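Local coordinates for protein Baccell_00875 (Bacteroides cellulosilyticus DSM 14838, PDB 5NO8) that is a polysaccharide lyase that probably removes the L-rhamnose caps linked to glucuronic acid on complex arabinogalactan proteins, at residues 609-614 with 643-648. Sequence-based numbering, arbitrary orientation.
Sequences TFPHYW and RNNLCL
P611 presents its pyrrolidine ring to the 643-648 segment, which runs from helix 632-644 into a short 3-10 piece at 646-648, and three side chains there receive it. C647 SG meets the CG-CD side of the ring close to its mean plane, 3.4 Å from P611 CG and equally near CD; with chi1 at 68°, the sulfur sits between its own backbone N and carbonyl carbon. L648 CG is displaced well off that plane beyond the CG corner, 4.2 Å from P611 CG, and its methyl groups run on along the loop: CD2 is 3.8 Å from P611 O, while CD1 lies 4.2 Å from Y613 CB. N645 OD1 stays nearer the ring plane, by P611 CB at 3.5 Å. It also approaches Y613 CA at 3.4 Å and stands 3.5 Å from H612 O, two acceptors close together.

Polar anchoring comes from beyond these pairs. N645 ND2 donates to V641 O, in the preceding helix, and to S615 OG, which is also hydrogen-bonded to H612 O. S615 OG thus bridges the N645 amide to H612 O, which N645 OD1 approaches without bonding. With an alanine in place of N645, S615 OG and V641 O would probably each lose their amide partner and a gap would open beside P611 CB. The peptide bond before P611 is cis, consistent with a sharp bend that turns the ring toward 643-648, and Y659 covers the proline further.

The contact brings the loop before helix 615-629 beside the segment after helix 632-644, in the buried interior; these helices form nearly all the intervening chain. P611 O is buried without a partner in the model, probably at some energetic cost. No hydrogen bond links the two segments directly, so cohesion rests on shape and apolar contact, with S615 supplying the polar link.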
loop_
_atom_site.group_PDB
_atom_site.type_symbol
_atom_site.label_atom_id
_atom_site.label_comp_id
_atom_site.label_asym_id
_atom_site.label_seq_id
_atom_site.Cartn_x
_atom_site.Cartn_y
_atom_site.Cartn_z
ATOM N N THR A 609 -0.334 -1.526 -5.328
ATOM C CA THR A 609 1.093 -1.260 -5.340
ATOM C C THR A 609 1.497 -1.426 -3.884
ATOM O O THR A 609 1.049 -0.665 -3.004
ATOM C CB THR A 609 1.373 0.198 -5.771
ATOM O OG1 THR A 609 0.572 1.066 -4.948
ATOM C CG2 THR A 609 0.993 0.402 -7.163
ATOM N N PHE A 610 2.283 -2.460 -3.602
ATOM C CA PHE A 610 2.704 -2.759 -2.255
ATOM C C PHE A 610 4.188 -3.115 -2.259
ATOM O O PHE A 610 4.528 -4.223 -2.655
ATOM C CB PHE A 610 1.950 -3.959 -1.721
ATOM C CG PHE A 610 0.571 -3.682 -1.215
ATOM C CD1 PHE A 610 0.359 -2.898 -0.087
ATOM C CD2 PHE A 610 -0.521 -4.359 -1.760
ATOM C CE1 PHE A 610 -0.909 -2.741 0.449
ATOM C CE2 PHE A 610 -1.792 -4.177 -1.252
ATOM C CZ PHE A 610 -1.994 -3.374 -0.149
ATOM N N PRO A 611 5.084 -2.225 -1.839
ATOM C CA PRO A 611 4.798 -0.892 -1.361
ATOM C C PRO A 611 4.775 0.110 -2.474
ATOM O O PRO A 611 5.321 -0.123 -3.570
ATOM C CB PRO A 611 5.957 -0.629 -0.395
ATOM C CG PRO A 611 7.094 -1.378 -0.983
ATOM C CD PRO A 611 6.521 -2.542 -1.740
ATOM N N HIS A 612 4.025 1.184 -2.225
ATOM C CA HIS A 612 4.214 2.402 -2.923
ATOM C C HIS A 612 4.827 3.362 -1.922
ATOM O O HIS A 612 4.419 3.431 -0.791
ATOM C CB HIS A 612 2.910 2.966 -3.433
ATOM C CG HIS A 612 3.093 4.225 -4.197
ATOM N ND1 HIS A 612 2.907 5.463 -3.631
ATOM C CD2 HIS A 612 3.549 4.443 -5.452
ATOM C CE1 HIS A 612 3.177 6.390 -4.534
ATOM N NE2 HIS A 612 3.561 5.793 -5.646
ATOM N N TYR A 613 5.758 4.166 -2.391
ATOM C CA TYR A 613 6.568 5.019 -1.506
ATOM C C TYR A 613 5.788 6.006 -0.632
ATOM O O TYR A 613 6.257 6.356 0.448
ATOM C CB TYR A 613 7.622 5.757 -2.312
ATOM C CG TYR A 613 7.078 6.883 -3.128
ATOM C CD1 TYR A 613 6.993 8.153 -2.584
ATOM C CD2 TYR A 613 6.684 6.703 -4.433
ATOM C CE1 TYR A 613 6.539 9.213 -3.314
ATOM C CE2 TYR A 613 6.206 7.772 -5.177
ATOM C CZ TYR A 613 6.115 9.020 -4.588
ATOM O OH TYR A 613 5.674 10.127 -5.278
ATOM N N TRP A 614 4.596 6.471 -1.053
ATOM C CA TRP A 614 3.847 7.345 -0.128
ATOM C C TRP A 614 3.355 6.635 1.133
ATOM O O TRP A 614 2.998 7.289 2.116
ATOM C CB TRP A 614 2.712 8.102 -0.788
ATOM C CG TRP A 614 3.066 9.226 -1.696
ATOM C CD1 TRP A 614 2.481 9.470 -2.875
ATOM C CD2 TRP A 614 4.023 10.301 -1.504
ATOM N NE1 TRP A 614 2.997 10.591 -3.454
ATOM C CE2 TRP A 614 3.946 11.121 -2.631
ATOM C CE3 TRP A 614 4.962 10.614 -0.511
ATOM C CZ2 TRP A 614 4.766 12.254 -2.802
ATOM C CZ3 TRP A 614 5.771 11.724 -0.684
ATOM C CH2 TRP A 614 5.659 12.530 -1.798
ATOM N N ARG A 643 11.568 0.876 6.600
ATOM C CA ARG A 643 12.414 -0.281 6.294
ATOM C C ARG A 643 11.799 -1.135 5.174
ATOM O O ARG A 643 12.482 -1.565 4.230
ATOM C CB ARG A 643 12.599 -1.109 7.565
ATOM C CG ARG A 643 13.292 -2.405 7.371
ATOM C CD ARG A 643 13.846 -2.906 8.690
ATOM N NE ARG A 643 12.754 -3.184 9.608
ATOM C CZ ARG A 643 12.582 -2.689 10.829
ATOM N NH1 ARG A 643 13.462 -1.869 11.387
ATOM N NH2 ARG A 643 11.542 -3.083 11.547
ATOM N N ASN A 644 10.483 -1.307 5.235
ATOM C CA ASN A 644 9.818 -2.177 4.272
ATOM C C ASN A 644 9.790 -1.575 2.871
ATOM O O ASN A 644 9.699 -2.312 1.889
ATOM C CB ASN A 644 8.435 -2.570 4.786
ATOM C CG ASN A 644 8.507 -3.492 5.976
ATOM O OD1 ASN A 644 9.557 -4.083 6.257
ATOM N ND2 ASN A 644 7.418 -3.588 6.724
ATOM N N ASN A 645 9.903 -0.248 2.767
ATOM C CA ASN A 645 10.002 0.389 1.488
ATOM C C ASN A 645 11.389 0.294 0.857
ATOM O O ASN A 645 11.582 0.681 -0.284
ATOM C CB ASN A 645 9.527 1.834 1.562
ATOM C CG ASN A 645 8.034 1.965 1.529
ATOM O OD1 ASN A 645 7.484 2.389 0.509
ATOM N ND2 ASN A 645 7.369 1.649 2.637
ATOM N N LEU A 646 12.363 -0.251 1.568
ATOM C CA LEU A 646 13.682 -0.442 0.976
ATOM C C LEU A 646 13.692 -1.402 -0.184
ATOM O O LEU A 646 14.634 -1.380 -0.967
ATOM C CB LEU A 646 14.715 -0.895 2.007
ATOM C CG LEU A 646 15.048 0.125 3.090
ATOM C CD1 LEU A 646 15.912 -0.552 4.132
ATOM C CD2 LEU A 646 15.723 1.352 2.497
ATOM N N CYS A 647 12.653 -2.235 -0.329
ATOM C CA CYS A 647 12.597 -3.151 -1.462
ATOM C C CYS A 647 12.494 -2.457 -2.817
ATOM O O CYS A 647 12.769 -3.078 -3.829
ATOM C CB CYS A 647 11.485 -4.159 -1.298
ATOM S SG CYS A 647 9.838 -3.420 -1.406
ATOM N N LEU A 648 12.186 -1.160 -2.836
ATOM C CA LEU A 648 12.100 -0.399 -4.093
ATOM C C LEU A 648 13.463 0.005 -4.654
ATOM O O LEU A 648 13.534 0.604 -5.716
ATOM C CB LEU A 648 11.254 0.846 -3.865
ATOM C CG LEU A 648 9.799 0.623 -3.450
ATOM C CD1 LEU A 648 9.235 1.922 -2.902
ATOM C CD2 LEU A 648 8.967 0.077 -4.598
#